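Local coordinates for response regulator receiver protein (PDB 3KTO) that probably works as a receiver module in bacterial signal transduction, though its phosphorylation is not established, at residues Ile9-His14 and Ile33-Ser38. Numbering follows the deposited sequence.
Sequences IYLVDH and IQCFAS
Tyr10 and Gln34 stand side by side on one face of two neighbouring parallel strands, with Phe36 next along. The amide oxygen of Gln34 reaches the edge of the tyrosine ring, OE1 lying 3.1 Å from CE1 and near the ring plane, while a water that donates to OE1 is also hydrogen-bonded to Tyr10 OH. Gln34 gets there because CG is anti to the backbone N (chi1 178°) and the chain runs on extended. Next to it Phe36 CE2 comes to 3.6 Å from Tyr10 CD1; the two rings meet obliquely, planes 61° apart. Phe42, on the short helix 39-42, packs edge-to-face with both rings, and the tyrosine hydroxyl also bonds Ser48 N.

On the reverse face Ile33 CD1 sits 3.8 Å from Ile9 CB, and Leu11 sends CD2 to within 3.8 Å of Cys35 SG. Helix 16-26 covers this side, Leu22 meeting Leu11 and Ser23 meeting Cys35.

Four backbone hydrogen bonds set the register: Gln34 N to Ile9 O, Leu11 N to Gln34 O, Phe36 N to Leu11 O at 2.8 Å, and Asp13 N to Phe36 O at 3.0 Å. The last reaches just past the strand end to Asp13, whose OD2 makes a salt bridge with Lys109 and whose OD1 accepts from Gln15 N. The two strands and connecting helix 16-26 make the right-handed beta-alpha-beta crossover that opens a CheY-like receiver domain, where such an acidic residue and lysine usually flank the phosphorylation site; here Glu57 probably occupies the acceptor aspartate's position, so phosphorylation is not implied.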
loop_
_atom_site.group_PDB
_atom_site.type_symbol
_atom_site.label_atom_id
_atom_site.label_comp_id
_atom_site.label_asym_id
_atom_site.label_seq_id
_atom_site.Cartn_x
_atom_site.Cartn_y
_atom_site.Cartn_z
ATOM N N ILE A 9 20.095 15.114 -3.186
ATOM C CA ILE A 9 19.363 14.117 -3.958
ATOM C C ILE A 9 17.888 14.376 -3.699
ATOM O O ILE A 9 17.434 14.351 -2.557
ATOM C CB ILE A 9 19.696 12.671 -3.551
ATOM C CG1 ILE A 9 21.091 12.299 -4.061
ATOM C CG2 ILE A 9 18.655 11.704 -4.139
ATOM C CD1 ILE A 9 21.423 10.829 -3.918
ATOM N N TYR A 10 17.151 14.646 -4.767
ATOM C CA TYR A 10 15.729 14.919 -4.661
ATOM C C TYR A 10 14.919 13.633 -4.654
ATOM O O TYR A 10 15.095 12.774 -5.526
ATOM C CB TYR A 10 15.261 15.785 -5.837
ATOM C CG TYR A 10 15.911 17.149 -5.916
ATOM C CD1 TYR A 10 15.846 18.036 -4.843
ATOM C CD2 TYR A 10 16.578 17.558 -7.071
ATOM C CE1 TYR A 10 16.428 19.302 -4.916
ATOM C CE2 TYR A 10 17.164 18.821 -7.157
ATOM C CZ TYR A 10 17.084 19.687 -6.074
ATOM O OH TYR A 10 17.660 20.936 -6.151
ATOM N N LEU A 11 14.032 13.509 -3.672
ATOM C CA LEU A 11 13.153 12.353 -3.568
ATOM C C LEU A 11 11.719 12.814 -3.840
ATOM O O LEU A 11 11.207 13.707 -3.170
ATOM C CB LEU A 11 13.239 11.720 -2.175
ATOM C CG LEU A 11 12.205 10.628 -1.846
ATOM C CD1 LEU A 11 12.273 9.499 -2.868
ATOM C CD2 LEU A 11 12.456 10.084 -0.452
ATOM N N VAL A 12 11.085 12.227 -4.850
ATOM C CA VAL A 12 9.704 12.564 -5.183
ATOM C C VAL A 12 8.894 11.285 -4.946
ATOM O O VAL A 12 9.047 10.292 -5.660
ATOM C CB VAL A 12 9.582 13.016 -6.651
ATOM C CG1 VAL A 12 8.214 13.609 -6.903
ATOM C CG2 VAL A 12 10.655 14.041 -6.973
ATOM N N ASP A 13 8.046 11.320 -3.926
ATOM C CA ASP A 13 7.245 10.168 -3.543
ATOM C C ASP A 13 6.061 10.714 -2.750
ATOM O O ASP A 13 6.255 11.472 -1.801
ATOM C CB ASP A 13 8.103 9.246 -2.659
ATOM C CG ASP A 13 7.416 7.934 -2.320
ATOM O OD1 ASP A 13 6.182 7.927 -2.152
ATOM O OD2 ASP A 13 8.122 6.910 -2.199
ATOM N N HIS A 14 4.848 10.331 -3.132
ATOM C CA HIS A 14 3.641 10.803 -2.454
ATOM C C HIS A 14 3.366 10.103 -1.118
ATOM O O HIS A 14 2.459 10.493 -0.382
ATOM C CB HIS A 14 2.429 10.617 -3.360
ATOM C CG HIS A 14 2.152 9.187 -3.694
ATOM N ND1 HIS A 14 2.985 8.440 -4.495
ATOM C CD2 HIS A 14 1.171 8.348 -3.286
ATOM C CE1 HIS A 14 2.529 7.201 -4.568
ATOM N NE2 HIS A 14 1.430 7.120 -3.843
ATOM N N ILE A 33 18.940 14.709 1.590
ATOM C CA ILE A 33 17.760 14.223 0.887
ATOM C C ILE A 33 16.613 15.227 0.969
ATOM O O ILE A 33 15.932 15.319 1.994
ATOM C CB ILE A 33 17.272 12.877 1.469
ATOM C CG1 ILE A 33 18.399 11.840 1.416
ATOM C CG2 ILE A 33 16.059 12.387 0.697
ATOM C CD1 ILE A 33 18.930 11.561 0.019
ATOM N N GLN A 34 16.417 15.992 -0.103
ATOM C CA GLN A 34 15.335 16.966 -0.168
ATOM C C GLN A 34 14.133 16.277 -0.824
ATOM O O GLN A 34 14.213 15.829 -1.973
ATOM C CB GLN A 34 15.778 18.180 -0.979
ATOM C CG GLN A 34 14.706 19.233 -1.134
ATOM C CD GLN A 34 15.279 20.596 -1.463
ATOM O OE1 GLN A 34 16.300 20.707 -2.151
ATOM N NE2 GLN A 34 14.618 21.646 -0.985
ATOM N N CYS A 35 13.023 16.214 -0.096
ATOM C CA CYS A 35 11.818 15.520 -0.553
ATOM C C CYS A 35 10.660 16.362 -1.062
ATOM O O CYS A 35 10.499 17.524 -0.690
ATOM C CB CYS A 35 11.308 14.625 0.567
ATOM S SG CYS A 35 12.574 13.523 1.223
ATOM N N PHE A 36 9.843 15.732 -1.903
ATOM C CA PHE A 36 8.672 16.358 -2.511
ATOM C C PHE A 36 7.556 15.333 -2.587
ATOM O O PHE A 36 7.782 14.184 -2.970
ATOM C CB PHE A 36 9.020 16.860 -3.912
ATOM C CG PHE A 36 10.052 17.942 -3.914
ATOM C CD1 PHE A 36 9.687 19.268 -3.696
ATOM C CD2 PHE A 36 11.396 17.635 -4.080
ATOM C CE1 PHE A 36 10.649 20.275 -3.641
ATOM C CE2 PHE A 36 12.365 18.638 -4.027
ATOM C CZ PHE A 36 11.987 19.958 -3.806
ATOM N N ALA A 37 6.350 15.755 -2.239
ATOM C CA ALA A 37 5.202 14.859 -2.234
ATOM C C ALA A 37 4.488 14.662 -3.572
ATOM O O ALA A 37 3.550 13.864 -3.655
ATOM C CB ALA A 37 4.202 15.326 -1.185
ATOM N N SER A 38 4.909 15.377 -4.613
ATOM C CA SER A 38 4.266 15.232 -5.923
ATOM C C SER A 38 5.128 15.787 -7.046
ATOM O O SER A 38 6.092 16.506 -6.798
ATOM C CB SER A 38 2.916 15.962 -5.943
ATOM O OG SER A 38 3.099 17.372 -5.905
HETATM O O HOH W 1 17.065 22.489 -4.072
#